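Local coordinates for Iron(3+)-hydroxamate-binding protein FhuD (Bacillus subtilis subsp. subtilis, PDB 3G9Q) that binds iron(3+)-hydroxamate complexes such as ferrichrome and delivers them to the membrane-bound permease of the FhuCBGD ABC transporter for import, at residues A[61-64]-A[65-68]. Numbering follows the deposited sequence.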
# COMPACT_ATOMS: atom_id res chain seq x y z
N GLY A 61 -2.13 19.31 1.38
CA GLY A 61 -2.41 19.00 2.77
C GLY A 61 -2.14 20.10 3.78
O GLY A 61 -2.10 19.85 4.99
N THR A 62 -1.94 21.33 3.30
CA THR A 62 -1.67 22.46 4.19
C THR A 62 -2.63 23.62 3.94
O THR A 62 -3.24 24.14 4.87
CB THR A 62 -0.21 22.99 4.03
OG1 THR A 62 -0.03 23.54 2.71
CG2 THR A 62 0.80 21.86 4.26
N SER A 63 -2.77 24.00 2.67
CA SER A 63 -3.65 25.10 2.28
C SER A 63 -5.08 24.94 2.81
O SER A 63 -5.94 24.33 2.18
CB SER A 63 -3.69 25.23 0.76
OG SER A 63 -4.50 26.33 0.38
N VAL A 64 -5.31 25.52 3.99
CA VAL A 64 -6.59 25.50 4.68
C VAL A 64 -7.67 26.19 3.85
O VAL A 64 -8.85 25.86 3.93
CB VAL A 64 -6.49 26.23 6.04
CG1 VAL A 64 -7.74 26.00 6.85
CG2 VAL A 64 -5.25 25.78 6.78
N GLU A 65 -7.23 27.17 3.05
CA GLU A 65 -8.13 27.95 2.21
C GLU A 65 -8.74 27.08 1.10
O GLU A 65 -9.93 27.18 0.80
CB GLU A 65 -7.38 29.13 1.57
CG GLU A 65 -6.57 30.01 2.53
CD GLU A 65 -5.24 29.37 2.98
OE1 GLU A 65 -4.50 28.83 2.13
OE2 GLU A 65 -4.94 29.42 4.20
N LYS A 66 -7.92 26.22 0.51
CA LYS A 66 -8.39 25.34 -0.55
C LYS A 66 -9.52 24.41 -0.07
O LYS A 66 -10.34 23.94 -0.87
CB LYS A 66 -7.21 24.54 -1.14
CG LYS A 66 -6.27 25.39 -2.01
CD LYS A 66 -5.17 24.56 -2.71
CE LYS A 66 -5.75 23.37 -3.47
NZ LYS A 66 -6.89 23.74 -4.37
N VAL A 67 -9.55 24.16 1.24
CA VAL A 67 -10.58 23.29 1.84
C VAL A 67 -11.86 24.10 2.07
O VAL A 67 -12.97 23.55 2.03
CB VAL A 67 -10.11 22.69 3.20
CG1 VAL A 67 -11.12 21.66 3.70
CG2 VAL A 67 -8.76 22.03 3.05
N ILE A 68 -11.70 25.40 2.29
CA ILE A 68 -12.84 26.29 2.50
C ILE A 68 -13.78 26.31 1.29
O ILE A 68 -15.00 26.27 1.45
CB ILE A 68 -12.37 27.74 2.78
CG1 ILE A 68 -11.74 27.82 4.16
CG2 ILE A 68 -13.57 28.70 2.75
CD1 ILE A 68 -11.33 26.54 4.91
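Ser-63 CB lies against Lys-66 CG, 3.8 Å away, and the Ser-63 hydroxyl serves two partners at the N-terminus of the short helix 64-68. A chi1 of -177° places OG beside its own carbonyl carbon, on the side of the helix start, where it accepts a weak capping bond from Lys-66 N, 3.4 Å from OG. The carbonyl O of Ser-63 takes a second weak bond from that same N-H. As a donor, OG meets Glu-65 OE1, 3.1 Å away, coming from above the carboxylate plane, 39° out of it. Glu-65 can offer that oxygen because its chain bends at chi2 (76°) and folds back toward the loop. Without the hydroxyl, as with an alanine here, Lys-66 N would probably lose its side-chain cap and the Glu-65 carboxylate would be freer to turn. One turn along, Val-64 and Ile-68 stand at i and i+4, though the place of Ile-68 CD1 is doubtful in the model. Both side chains touch Ile-91 of helix 85-91, while the buried Val-67 packs on Met-20 and Pro-72. Ser-63 is thus a serine N-cap, with Glu-65 at the second helical position, opening a surface helix that leads into strand 74-78 of the parallel sheet in this periplasmic-binding fold.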